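Local coordinates for membrane-bound protease PH1510 (Pyrococcus horikoshii, PDB 6M4B), which cleaves proteins, among them a stomatin homolog, preferentially near hydrophobic or aromatic residues, as the serine-protease domain of a larger membrane-bound enzyme, at residues A13-Q18 with I42-D47; Q26-I31 with V60-Q65; V70-Y75 with Y87-S92; A79-A84 with T101-C106; S92-M97 with I168-R173. The protein carries 1 engineered substitution. All coordinates share one frame; numbering follows the deposited sequence.

Interactions 1, 3 and 5 all reach one parallel sheet: strand 41-47 of interaction 1 neighbours strand 70-74 of interaction 3, on which helix 84-90 packs, and 70-74 neighbours strand 94-97 of interaction 5. Interactions 3 and 5 share S92. Interaction 2 packs two helices beside that sheet, F27 CE2 standing 3.4 Å from I15 CD1 of interaction 1. Interaction 4 carries the nucleophile position, here the engineered A83, and part of the substrate site; it is joined to interaction 1 through D47 OD1, 3.0 Å from S80 N, and to interaction 5 by M97 CE, 3.5 Å from S102 C. Interaction 2 does not touch interaction 4; their centres are about 19 Å apart.

Interaction 1: residues A13-Q18 with I42-D47; sequences AQIKGQ and IIIELD
I15 carries the apolar side of this strand pair, reaching two residues of strand 41-47 with two different branches. Its CG1 lies beside the backbone N (chi1 -71°) and the chain runs on extended, which takes CD1 to 4.0 Å from I44 CG2. CG2, the branch anti to the backbone N, turns the other way along the strand and meets L46 CD1, also at 4.0 Å. The same L46 CD1 stands 3.7 Å from I15 O. A13 shares this face with them, which is roofed by helix 21-36 through T23, F27 and Y30.

Q14 and E45 pair on the reverse face with K16 and D47. Both chains start beside their own backbone N and extend outward, and Q14 CG lies 3.5 Å from E45 OE1; the amide and carboxylate planes are turned 85° apart. K16 NZ stays 5.3 Å from D47 OD2, too far for a salt bridge, while D47 OD1 accepts from S80 N.

The backbones run parallel in the beta-alpha-beta unit of strand 9-16, helix 21-36 and strand 41-47, part of the ClpP/crotonase-type core. Bonds alternate from A13 N to I43 O through to G17 N on D47 O, the last the most bent, at 137°. The two faces thus differ in chemistry: the aliphatic one lies under helix 21-36, whereas on the polar one E45 is buried against Y73, Y75 and I175, and K16 and D47 may attract weakly, an influence probably softened by solvent around Q14 and K16.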
# COMPACT_ATOMS: atom_id res chain seq x y z
N ALA A 13 -20.83 8.87 -6.81
CA ALA A 13 -21.48 7.94 -5.92
C ALA A 13 -21.37 8.42 -4.50
O ALA A 13 -20.63 9.35 -4.20
CB ALA A 13 -20.88 6.57 -6.07
N GLN A 14 -22.15 7.81 -3.64
CA GLN A 14 -22.22 8.21 -2.25
C GLN A 14 -21.80 7.00 -1.44
O GLN A 14 -22.26 5.88 -1.73
CB GLN A 14 -23.63 8.56 -1.85
CG GLN A 14 -24.23 9.77 -2.53
CD GLN A 14 -25.50 10.22 -1.87
OE1 GLN A 14 -25.48 11.07 -0.98
NE2 GLN A 14 -26.62 9.66 -2.28
N ILE A 15 -20.93 7.22 -0.46
CA ILE A 15 -20.59 6.21 0.53
C ILE A 15 -20.68 6.84 1.91
O ILE A 15 -20.01 7.86 2.21
CB ILE A 15 -19.24 5.53 0.20
CG1 ILE A 15 -19.42 4.65 -1.04
CG2 ILE A 15 -18.74 4.66 1.36
CD1 ILE A 15 -18.16 4.17 -1.67
N LYS A 16 -21.57 6.27 2.72
CA LYS A 16 -21.85 6.72 4.07
C LYS A 16 -21.71 5.59 5.09
O LYS A 16 -21.92 4.42 4.76
CB LYS A 16 -23.26 7.27 4.15
CG LYS A 16 -23.56 8.34 3.11
CD LYS A 16 -24.76 9.19 3.51
CE LYS A 16 -25.16 10.15 2.39
NZ LYS A 16 -25.85 11.36 2.94
N GLY A 17 -21.43 5.95 6.34
CA GLY A 17 -21.39 4.98 7.45
C GLY A 17 -20.02 4.38 7.69
O GLY A 17 -19.00 4.84 7.15
N GLN A 18 -19.98 3.32 8.50
CA GLN A 18 -18.74 2.71 8.90
C GLN A 18 -18.05 2.05 7.74
O GLN A 18 -18.70 1.52 6.88
CB GLN A 18 -18.95 1.70 10.03
CG GLN A 18 -19.30 2.37 11.35
CD GLN A 18 -18.65 1.67 12.54
OE1 GLN A 18 -19.34 1.11 13.39
NE2 GLN A 18 -17.32 1.69 12.58
N ILE A 42 -14.30 9.60 -11.29
CA ILE A 42 -15.42 9.27 -10.42
C ILE A 42 -15.27 10.07 -9.13
O ILE A 42 -14.19 10.12 -8.55
CB ILE A 42 -15.55 7.76 -10.16
CG1 ILE A 42 -16.80 7.48 -9.30
CG2 ILE A 42 -14.30 7.16 -9.54
CD1 ILE A 42 -17.03 6.01 -9.09
N ILE A 43 -16.34 10.73 -8.71
CA ILE A 43 -16.40 11.48 -7.47
C ILE A 43 -17.17 10.61 -6.47
O ILE A 43 -18.24 10.10 -6.75
CB ILE A 43 -17.14 12.80 -7.61
CG1 ILE A 43 -16.36 13.73 -8.57
CG2 ILE A 43 -17.29 13.48 -6.23
CD1 ILE A 43 -17.18 14.91 -9.07
N ILE A 44 -16.57 10.43 -5.30
CA ILE A 44 -17.18 9.68 -4.25
C ILE A 44 -17.41 10.63 -3.12
O ILE A 44 -16.47 11.14 -2.54
CB ILE A 44 -16.33 8.47 -3.88
CG1 ILE A 44 -16.41 7.51 -5.06
CG2 ILE A 44 -16.83 7.85 -2.58
CD1 ILE A 44 -15.50 6.33 -4.96
N GLU A 45 -18.70 10.85 -2.85
CA GLU A 45 -19.16 11.71 -1.76
C GLU A 45 -19.10 10.87 -0.47
O GLU A 45 -19.83 9.89 -0.34
CB GLU A 45 -20.58 12.21 -2.01
CG GLU A 45 -20.64 13.27 -3.11
CD GLU A 45 -22.07 13.64 -3.53
OE1 GLU A 45 -23.01 12.95 -3.08
OE2 GLU A 45 -22.24 14.59 -4.32
N LEU A 46 -18.19 11.23 0.42
CA LEU A 46 -17.83 10.35 1.53
C LEU A 46 -18.20 10.99 2.85
O LEU A 46 -17.97 12.16 3.06
CB LEU A 46 -16.33 10.04 1.52
CG LEU A 46 -15.80 9.11 2.62
CD1 LEU A 46 -16.27 7.69 2.39
CD2 LEU A 46 -14.30 9.19 2.65
N ASP A 47 -18.86 10.21 3.70
CA ASP A 47 -19.21 10.62 5.07
C ASP A 47 -19.04 9.37 5.95
O ASP A 47 -19.81 8.40 5.85
CB ASP A 47 -20.65 11.15 5.12
CG ASP A 47 -21.01 11.76 6.48
OD1 ASP A 47 -20.11 11.99 7.32
OD2 ASP A 47 -22.21 12.09 6.69

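Interaction 2: residues Q26-I31 with V60-Q65; sequences QFDRYI and VQRIQQ
The guanidinium of R62 is the flat group on which this contact turns: I31 CG2 rests over one face, 3.6 Å above the plane and shifted toward the rim, and D28 OD1 sits at the edge, nearly in plane. The two helices, 21-36 and 53-64, lie side by side against the parallel sheet of the ClpP/crotonase-type fold, running almost the same way, with the axes of the two short segments 15° apart. Those axes approach to 10.1 Å, and both a charged pair and aliphatic side chains meet between them.

R62 spans the distance with a bent chain. Its CG stands anti to the backbone N, and a turn at chi2 (61°) brings NE across to D28. The salt bridge from NE to D28 OD1 is 2.9 Å long and fairly straight. From the aspartate's side the approach is less regular, on the anti side of OD1 and somewhat out of the carboxylate plane, the two planes being 66° apart. R62 NH2 serves E35 in a second salt bridge and T32 in a hydrogen bond, so the guanidinium is fixed in rotation by several partners on helix 21-36, with I31 against its face.

Deeper toward the sheet the contact is apolar. I31 and I63 lie crosswise, with I31 CD1 4.0 Å from I63 CG1. F27 comes next, its ring packed in turn on I15 and I44 of the sheet. Beyond R62, Q65 turns to N58 and D54 of the second subunit. On the F27 ring, it is CE1 that I63 CD1 approaches, obliquely, at 4.2 Å.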
# COMPACT_ATOMS: atom_id res chain seq x y z
N GLN A 26 -18.54 -1.83 -2.32
CA GLN A 26 -19.16 -0.62 -2.86
C GLN A 26 -18.16 0.20 -3.71
O GLN A 26 -18.43 0.44 -4.88
CB GLN A 26 -19.74 0.25 -1.77
CG GLN A 26 -20.86 -0.42 -0.97
CD GLN A 26 -21.39 0.51 0.10
OE1 GLN A 26 -21.04 0.40 1.28
NE2 GLN A 26 -22.17 1.50 -0.32
N PHE A 27 -16.99 0.56 -3.15
CA PHE A 27 -15.92 1.23 -3.93
C PHE A 27 -15.51 0.41 -5.10
O PHE A 27 -15.29 0.94 -6.21
CB PHE A 27 -14.64 1.49 -3.09
CG PHE A 27 -14.69 2.72 -2.21
CD1 PHE A 27 -14.18 3.92 -2.66
CD2 PHE A 27 -15.18 2.66 -0.93
CE1 PHE A 27 -14.17 5.04 -1.84
CE2 PHE A 27 -15.18 3.78 -0.11
CZ PHE A 27 -14.66 4.97 -0.57
N ASP A 28 -15.36 -0.90 -4.91
CA ASP A 28 -14.96 -1.74 -6.07
C ASP A 28 -15.99 -1.65 -7.22
O ASP A 28 -15.61 -1.51 -8.41
CB ASP A 28 -14.75 -3.20 -5.67
CG ASP A 28 -14.22 -4.06 -6.79
OD1 ASP A 28 -13.45 -3.59 -7.66
OD2 ASP A 28 -14.55 -5.27 -6.82
N ARG A 29 -17.27 -1.73 -6.86
CA ARG A 29 -18.33 -1.75 -7.88
C ARG A 29 -18.40 -0.41 -8.59
O ARG A 29 -18.31 -0.37 -9.83
CB ARG A 29 -19.69 -2.13 -7.25
CG ARG A 29 -20.87 -2.23 -8.23
CD ARG A 29 -22.19 -2.68 -7.52
NE ARG A 29 -23.36 -2.22 -8.29
CZ ARG A 29 -23.96 -1.03 -8.16
NH1 ARG A 29 -25.02 -0.74 -8.92
NH2 ARG A 29 -23.53 -0.11 -7.29
N TYR A 30 -18.51 0.68 -7.82
CA TYR A 30 -18.62 2.03 -8.37
C TYR A 30 -17.40 2.39 -9.26
O TYR A 30 -17.54 2.95 -10.35
CB TYR A 30 -18.74 3.07 -7.26
CG TYR A 30 -20.02 3.06 -6.46
CD1 TYR A 30 -21.26 2.95 -7.09
CD2 TYR A 30 -20.01 3.23 -5.07
CE1 TYR A 30 -22.45 2.98 -6.35
CE2 TYR A 30 -21.19 3.26 -4.32
CZ TYR A 30 -22.41 3.13 -4.97
OH TYR A 30 -23.60 3.16 -4.25
N ILE A 31 -16.21 2.07 -8.81
CA ILE A 31 -15.01 2.40 -9.58
C ILE A 31 -14.96 1.52 -10.83
O ILE A 31 -14.58 1.99 -11.91
CB ILE A 31 -13.73 2.27 -8.73
CG1 ILE A 31 -13.74 3.30 -7.60
CG2 ILE A 31 -12.47 2.47 -9.57
CD1 ILE A 31 -12.72 3.06 -6.50
N VAL A 60 -8.02 1.85 -0.19
CA VAL A 60 -6.90 2.70 -0.65
C VAL A 60 -6.21 2.09 -1.87
O VAL A 60 -5.92 2.78 -2.86
CB VAL A 60 -5.89 2.96 0.46
CG1 VAL A 60 -4.59 3.50 -0.09
CG2 VAL A 60 -6.47 3.93 1.48
N GLN A 61 -5.93 0.80 -1.80
CA GLN A 61 -5.21 0.15 -2.89
C GLN A 61 -6.08 0.05 -4.16
O GLN A 61 -5.57 0.11 -5.27
CB GLN A 61 -4.67 -1.23 -2.48
CG GLN A 61 -3.22 -1.44 -2.95
CD GLN A 61 -3.04 -2.64 -3.81
OE1 GLN A 61 -4.02 -3.16 -4.35
NE2 GLN A 61 -1.81 -3.07 -3.98
N ARG A 62 -7.37 -0.12 -4.00
CA ARG A 62 -8.26 -0.10 -5.18
C ARG A 62 -8.22 1.26 -5.90
O ARG A 62 -8.10 1.32 -7.12
CB ARG A 62 -9.68 -0.42 -4.77
CG ARG A 62 -10.68 -0.54 -5.89
CD ARG A 62 -10.29 -1.64 -6.84
NE ARG A 62 -11.20 -1.71 -7.96
CZ ARG A 62 -11.01 -1.16 -9.15
NH1 ARG A 62 -9.94 -0.41 -9.44
NH2 ARG A 62 -11.94 -1.36 -10.09
N ILE A 63 -8.26 2.33 -5.12
CA ILE A 63 -8.12 3.68 -5.67
C ILE A 63 -6.77 3.85 -6.35
O ILE A 63 -6.70 4.35 -7.48
CB ILE A 63 -8.35 4.72 -4.59
CG1 ILE A 63 -9.83 4.67 -4.18
CG2 ILE A 63 -7.95 6.12 -5.05
CD1 ILE A 63 -10.14 5.37 -2.90
N GLN A 64 -5.69 3.38 -5.73
CA GLN A 64 -4.39 3.57 -6.31
C GLN A 64 -4.20 2.87 -7.66
O GLN A 64 -3.43 3.35 -8.46
CB GLN A 64 -3.29 3.13 -5.35
CG GLN A 64 -3.07 4.09 -4.17
CD GLN A 64 -2.02 3.56 -3.19
OE1 GLN A 64 -1.89 2.34 -2.99
NE2 GLN A 64 -1.27 4.47 -2.56
N GLN A 65 -4.83 1.71 -7.84
CA GLN A 65 -4.77 0.95 -9.10
C GLN A 65 -5.87 1.38 -10.09
O GLN A 65 -5.95 0.84 -11.16
CB GLN A 65 -4.95 -0.58 -8.86
CG GLN A 65 -4.02 -1.27 -7.85
CD GLN A 65 -2.59 -1.41 -8.33
OE1 GLN A 65 -1.93 -0.44 -8.68
NE2 GLN A 65 -2.09 -2.64 -8.32

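Interaction 3: residues V70-Y75 with Y87-S92; sequences VIIYVY and YIALGS
Two torsions near -60° (chi1 -63°, chi2 -64°) fold the side chain of I72 so that its branches part toward different residues of segment 87-92. CG1, beside the backbone N, faces S92; CG2, anti to that N, faces A89; and the folded second torsion swings CD1 across to I88. In S92 the backbone turns CB toward the strand, and a chi1 of 83° sets OG between N and the carbonyl carbon, 3.5 Å from I72 CG1 and near A89 O.

The tightest meeting is S92 CB against I72 CG1 at 3.4 Å, closer than carbons normally pack. S92 CB sits against the strand, beside V70 O (3.6 Å) as well as the isoleucine. I72 CG2 rides over A89, 4.0 Å from both its CA and its CB. I72 CD1 touches I88 CG2 at 3.8 Å, the two isoleucines standing roughly perpendicular.

In the fold, this is strand 70-74, between 41-47 and 94-97 in the parallel sheet, meeting the end of helix 84-90, the helix that follows the nucleophile position as in other ClpP/crotonase-type proteases. All the touching residues are buried. I88 is wedged further against I59 and I63 of helix 53-64, and I72 leans on L46 from strand 41-47.

The polar atoms at the helix end are met partly within the turn. S92 N bonds to A89 O over 3.0 Å, and the hydroxyl of S92 lies near both A89 O and L94 O. G91 N, one residue earlier, reaches back to Y87 O at 2.8 Å. From outside, R142 NH1 donates to S92 O.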
# COMPACT_ATOMS: atom_id res chain seq x y z
N VAL A 70 -10.02 9.02 -9.13
CA VAL A 70 -10.97 9.00 -8.03
C VAL A 70 -10.83 10.27 -7.15
O VAL A 70 -9.75 10.55 -6.56
CB VAL A 70 -10.75 7.78 -7.11
CG1 VAL A 70 -11.86 7.67 -6.06
CG2 VAL A 70 -10.67 6.53 -7.95
N ILE A 71 -11.91 11.01 -7.03
CA ILE A 71 -11.96 12.23 -6.25
C ILE A 71 -12.77 11.88 -5.01
O ILE A 71 -13.89 11.41 -5.12
CB ILE A 71 -12.59 13.38 -7.05
CG1 ILE A 71 -11.73 13.66 -8.29
CG2 ILE A 71 -12.69 14.63 -6.19
CD1 ILE A 71 -12.31 14.65 -9.25
N ILE A 72 -12.19 12.14 -3.84
CA ILE A 72 -12.89 11.92 -2.59
C ILE A 72 -13.42 13.29 -2.17
O ILE A 72 -12.66 14.24 -2.05
CB ILE A 72 -11.97 11.29 -1.51
CG1 ILE A 72 -11.50 9.89 -1.96
CG2 ILE A 72 -12.70 11.20 -0.20
CD1 ILE A 72 -12.57 8.85 -2.13
N TYR A 73 -14.74 13.36 -2.00
CA TYR A 73 -15.44 14.59 -1.74
C TYR A 73 -16.17 14.41 -0.43
O TYR A 73 -17.12 13.64 -0.35
CB TYR A 73 -16.42 14.91 -2.85
CG TYR A 73 -17.21 16.23 -2.76
CD1 TYR A 73 -16.76 17.30 -2.01
CD2 TYR A 73 -18.42 16.39 -3.46
CE1 TYR A 73 -17.45 18.50 -1.97
CE2 TYR A 73 -19.14 17.59 -3.41
CZ TYR A 73 -18.64 18.65 -2.71
OH TYR A 73 -19.32 19.87 -2.66
N VAL A 74 -15.68 15.11 0.58
CA VAL A 74 -16.26 15.02 1.90
C VAL A 74 -17.52 15.91 1.91
O VAL A 74 -17.45 17.15 1.87
CB VAL A 74 -15.28 15.47 3.01
CG1 VAL A 74 -15.89 15.09 4.38
CG2 VAL A 74 -13.92 14.79 2.83
N TYR A 75 -18.66 15.24 1.96
CA TYR A 75 -19.94 15.84 1.58
C TYR A 75 -21.06 14.91 2.08
O TYR A 75 -20.87 13.67 2.07
CB TYR A 75 -19.98 15.96 0.05
CG TYR A 75 -21.24 16.52 -0.53
CD1 TYR A 75 -22.35 15.69 -0.79
CD2 TYR A 75 -21.35 17.88 -0.86
CE1 TYR A 75 -23.52 16.20 -1.34
CE2 TYR A 75 -22.52 18.41 -1.39
CZ TYR A 75 -23.59 17.56 -1.63
OH TYR A 75 -24.72 18.07 -2.15
N TYR A 87 -7.57 8.30 5.49
CA TYR A 87 -6.65 7.55 4.68
C TYR A 87 -7.21 7.34 3.26
O TYR A 87 -6.47 7.42 2.29
CB TYR A 87 -6.35 6.15 5.29
CG TYR A 87 -5.64 6.13 6.66
CD1 TYR A 87 -6.34 6.36 7.85
CD2 TYR A 87 -4.30 5.78 6.77
CE1 TYR A 87 -5.72 6.29 9.08
CE2 TYR A 87 -3.69 5.68 7.99
CZ TYR A 87 -4.39 5.92 9.14
OH TYR A 87 -3.79 5.84 10.33
N ILE A 88 -8.51 7.08 3.14
CA ILE A 88 -9.17 6.94 1.84
C ILE A 88 -8.99 8.23 1.07
O ILE A 88 -8.55 8.22 -0.06
CB ILE A 88 -10.68 6.58 2.03
CG1 ILE A 88 -10.84 5.18 2.68
CG2 ILE A 88 -11.45 6.56 0.70
CD1 ILE A 88 -12.23 4.88 3.21
N ALA A 89 -9.25 9.36 1.74
CA ALA A 89 -9.00 10.65 1.15
C ALA A 89 -7.54 10.88 0.76
O ALA A 89 -7.27 11.17 -0.43
CB ALA A 89 -9.45 11.75 2.09
N LEU A 90 -6.59 10.69 1.70
CA LEU A 90 -5.16 10.84 1.37
C LEU A 90 -4.64 9.92 0.30
O LEU A 90 -3.66 10.25 -0.38
CB LEU A 90 -4.29 10.76 2.61
CG LEU A 90 -4.55 11.83 3.63
CD1 LEU A 90 -3.84 11.48 4.92
CD2 LEU A 90 -4.05 13.18 3.11
N GLY A 91 -5.30 8.78 0.11
CA GLY A 91 -4.91 7.84 -0.93
C GLY A 91 -5.44 8.13 -2.31
O GLY A 91 -5.15 7.39 -3.26
N SER A 92 -6.16 9.22 -2.46
CA SER A 92 -6.94 9.47 -3.66
C SER A 92 -6.29 10.54 -4.52
O SER A 92 -5.38 11.27 -4.10
CB SER A 92 -8.37 9.89 -3.28
OG SER A 92 -8.44 11.29 -2.98

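Interaction 4: residues A79-A84 with T101-C106; sequences ASAAAA and TSIGAC. Engineered in segment 79-84: A83 (natural residue Ser).
S80 and S102 sit side by side on one face of two parallel strands, S80 CB 3.8 Å from S102 CB. Their hydroxyls are turned differently: OG of S102 stands anti to its backbone N (chi1 -172°), while that of S80 sits between N and the carbonyl carbon. Both hydroxyls bond weakly outside the pair; S102 OG and S156 OG share one such bond, and S80 OG has T48 O. A81 and I103 lie side by side on the other face, I103 CG1 3.7 Å from A81 O. T101 packs its CB and CG2 against A79 O, and its OG1 is bonded to A98 O.

Backbone bonds hold the register, A81 N to S102 O at 2.9 Å being the shortest and G104 N to A81 O, at 3.4 Å, a weak one. The run ends at A83, an engineered residue replacing the nucleophilic serine, whose N reaches G104 O (3.1 Å) from above the carbonyl plane. A105 and C106, of the substrate site, lie alongside, and C106 SG is 3.6 Å from A83 O.

Strand 102-104 is the middle of a small three-stranded sheet, between 80-82 and the antiparallel 156-157; helix 84-90 covers I103 and C106, helix 144-152 touches C106, and helix 159-164 packs on T101 and I103.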
# COMPACT_ATOMS: atom_id res chain seq x y z
N ALA A 79 -20.77 16.38 7.08
CA ALA A 79 -20.02 15.13 6.94
C ALA A 79 -18.57 15.19 7.49
O ALA A 79 -17.95 16.26 7.68
CB ALA A 79 -19.99 14.68 5.50
N SER A 80 -18.00 14.02 7.70
CA SER A 80 -16.57 13.95 8.00
C SER A 80 -15.91 12.77 7.28
O SER A 80 -16.60 11.86 6.83
CB SER A 80 -16.38 13.86 9.52
OG SER A 80 -16.98 12.66 9.95
N ALA A 81 -14.60 12.86 7.08
CA ALA A 81 -13.79 11.71 6.64
C ALA A 81 -12.82 11.50 7.77
O ALA A 81 -11.69 12.00 7.75
CB ALA A 81 -13.07 12.02 5.34
N ALA A 82 -13.33 10.88 8.82
CA ALA A 82 -12.59 10.75 10.08
C ALA A 82 -11.95 9.38 10.09
O ALA A 82 -12.43 8.45 9.46
CB ALA A 82 -13.51 10.97 11.30
N ALA A 83 -10.85 9.27 10.81
CA ALA A 83 -10.22 7.98 11.11
C ALA A 83 -9.91 7.25 9.81
O ALA A 83 -9.25 7.85 8.97
CB ALA A 83 -11.07 7.17 12.09
N ALA A 84 -10.33 5.99 9.62
CA ALA A 84 -10.08 5.29 8.37
C ALA A 84 -10.43 6.11 7.12
O ALA A 84 -9.79 5.95 6.08
CB ALA A 84 -10.83 3.99 8.31
N THR A 101 -17.40 20.64 6.95
CA THR A 101 -17.04 19.22 7.05
C THR A 101 -15.75 19.11 7.82
O THR A 101 -15.16 20.10 8.20
CB THR A 101 -16.91 18.53 5.67
OG1 THR A 101 -15.93 19.20 4.87
CG2 THR A 101 -18.24 18.47 4.96
N SER A 102 -15.33 17.89 8.05
CA SER A 102 -14.19 17.65 8.92
C SER A 102 -13.29 16.54 8.34
O SER A 102 -13.78 15.57 7.76
CB SER A 102 -14.73 17.22 10.29
OG SER A 102 -13.69 17.16 11.20
N ILE A 103 -11.99 16.66 8.54
CA ILE A 103 -11.08 15.55 8.15
C ILE A 103 -10.07 15.30 9.28
O ILE A 103 -9.67 16.22 9.97
CB ILE A 103 -10.39 15.83 6.79
CG1 ILE A 103 -9.57 14.64 6.32
CG2 ILE A 103 -9.52 17.07 6.86
CD1 ILE A 103 -9.22 14.71 4.86
N GLY A 104 -9.66 14.05 9.46
CA GLY A 104 -8.65 13.75 10.48
C GLY A 104 -9.19 12.96 11.66
O GLY A 104 -10.13 12.15 11.51
N ALA A 105 -8.56 13.17 12.81
CA ALA A 105 -8.84 12.39 14.03
C ALA A 105 -8.61 10.93 13.79
O ALA A 105 -9.58 10.13 13.69
CB ALA A 105 -10.28 12.66 14.55
N CYS A 106 -7.35 10.54 13.67
CA CYS A 106 -7.03 9.10 13.36
C CYS A 106 -6.21 8.38 14.45
O CYS A 106 -5.49 7.39 14.12
CB CYS A 106 -6.23 9.05 12.03
SG CYS A 106 -6.95 10.04 10.74

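Interaction 5: residues S92-M97 with I168-R173; sequences SHLIAM and IEVVAR
E169 bends back on itself to bond the backbone of strand 94-97: its OE2 takes the N-H of I95 at 2.8 Å, met nearly along the C-O axis. The bend is at chi2 (75°), and it also lays CB and CG against L94 CD1. OE2 has a second partner in R142 NH2, a salt bridge, which would probably keep the carboxylate ionised and well placed for I95.

One residue's carbonyl does double duty. I95 O accepts from E169 N at 3.1 Å and from V170 N at 3.2 Å, the first tilted from the carbonyl plane, the second within it. The V170 N bond opens the parallel pairing, with E169 N as the extra donor; M97 N to V170 O at 2.8 Å continues it, then A172 N to M97 O, approached from above the carbonyl plane.

These bonds append the short strand 170-171 to the edge of the six-stranded parallel sheet, outside strand 94-97, in the core shared with ClpP and crotonase relatives. Helix 175-182 shields A96, V170 and A172 on one face, where A96 CB lies beside V170 CB; on the other, helix 159-164 lies against M97 and I168.

Apolar contacts fill in between. I95 CG2 meets I168 CG2 at 3.5 Å, and I168 CD1 reaches M97 SD at 3.7 Å. A172 O accepts from the hydroxyl of Y73, and V171 O from K181 NZ.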
# COMPACT_ATOMS: atom_id res chain seq x y z
N SER A 92 -6.16 9.22 -2.46
CA SER A 92 -6.94 9.47 -3.66
C SER A 92 -6.29 10.54 -4.52
O SER A 92 -5.38 11.27 -4.10
CB SER A 92 -8.37 9.89 -3.28
OG SER A 92 -8.44 11.29 -2.98
N HIS A 93 -6.78 10.62 -5.75
CA HIS A 93 -6.22 11.51 -6.77
C HIS A 93 -6.44 12.98 -6.50
O HIS A 93 -5.68 13.80 -6.97
CB HIS A 93 -6.80 11.12 -8.13
CG HIS A 93 -6.42 9.75 -8.55
ND1 HIS A 93 -7.15 8.63 -8.20
CD2 HIS A 93 -5.36 9.30 -9.28
CE1 HIS A 93 -6.56 7.55 -8.70
NE2 HIS A 93 -5.48 7.93 -9.35
N LEU A 94 -7.53 13.30 -5.79
CA LEU A 94 -7.89 14.65 -5.48
C LEU A 94 -8.87 14.64 -4.30
O LEU A 94 -9.72 13.76 -4.24
CB LEU A 94 -8.57 15.32 -6.68
CG LEU A 94 -8.52 16.85 -6.71
CD1 LEU A 94 -7.15 17.25 -7.14
CD2 LEU A 94 -9.52 17.48 -7.68
N ILE A 95 -8.73 15.58 -3.38
CA ILE A 95 -9.63 15.66 -2.26
C ILE A 95 -10.32 16.99 -2.33
O ILE A 95 -9.65 18.02 -2.45
CB ILE A 95 -8.91 15.55 -0.88
CG1 ILE A 95 -8.07 14.26 -0.78
CG2 ILE A 95 -9.94 15.54 0.23
CD1 ILE A 95 -7.01 14.34 0.31
N ALA A 96 -11.62 16.95 -2.18
CA ALA A 96 -12.44 18.14 -2.02
C ALA A 96 -13.26 18.03 -0.73
O ALA A 96 -13.71 16.93 -0.37
CB ALA A 96 -13.37 18.27 -3.21
N MET A 97 -13.43 19.16 -0.08
CA MET A 97 -14.32 19.24 1.11
C MET A 97 -15.41 20.34 1.00
O MET A 97 -15.14 21.43 0.56
CB MET A 97 -13.48 19.45 2.38
CG MET A 97 -12.56 18.26 2.74
SD MET A 97 -11.59 18.62 4.20
CE MET A 97 -12.82 18.39 5.46
N ILE A 168 -5.66 19.05 1.41
CA ILE A 168 -6.66 18.84 0.35
C ILE A 168 -6.43 19.85 -0.77
O ILE A 168 -5.63 20.77 -0.64
CB ILE A 168 -8.09 18.99 0.89
CG1 ILE A 168 -8.37 20.43 1.34
CG2 ILE A 168 -8.32 18.04 2.07
CD1 ILE A 168 -9.80 20.69 1.72
N GLU A 169 -7.14 19.68 -1.87
CA GLU A 169 -6.95 20.50 -3.04
C GLU A 169 -8.13 21.48 -3.29
O GLU A 169 -7.89 22.53 -3.83
CB GLU A 169 -6.66 19.65 -4.29
CG GLU A 169 -5.34 18.89 -4.26
CD GLU A 169 -5.40 17.67 -3.34
OE1 GLU A 169 -4.58 17.57 -2.40
OE2 GLU A 169 -6.27 16.81 -3.56
N VAL A 170 -9.33 21.15 -2.85
CA VAL A 170 -10.49 21.92 -3.21
C VAL A 170 -11.46 22.04 -2.05
O VAL A 170 -11.81 21.06 -1.40
CB VAL A 170 -11.22 21.26 -4.44
CG1 VAL A 170 -12.51 21.97 -4.76
CG2 VAL A 170 -10.29 21.22 -5.69
N VAL A 171 -11.90 23.26 -1.80
CA VAL A 171 -13.15 23.50 -1.02
C VAL A 171 -14.30 23.85 -1.99
O VAL A 171 -14.20 24.84 -2.75
CB VAL A 171 -12.97 24.67 -0.03
CG1 VAL A 171 -14.24 24.83 0.82
CG2 VAL A 171 -11.75 24.41 0.83
N ALA A 172 -15.38 23.08 -1.92
CA ALA A 172 -16.51 23.21 -2.85
C ALA A 172 -17.87 22.89 -2.23
O ALA A 172 -18.07 21.80 -1.66
CB ALA A 172 -16.30 22.28 -4.06
N ARG A 173 -18.80 23.82 -2.48
CA ARG A 173 -20.17 23.80 -1.96
C ARG A 173 -21.02 22.73 -2.60
O ARG A 173 -21.92 22.24 -1.98
CB ARG A 173 -20.87 25.11 -2.27
CG ARG A 173 -20.20 26.37 -1.74
CD ARG A 173 -21.01 27.62 -2.08
NE ARG A 173 -21.62 27.64 -3.42
CZ ARG A 173 -21.15 28.30 -4.48
NH1 ARG A 173 -21.82 28.23 -5.65
NH2 ARG A 173 -20.01 29.01 -4.39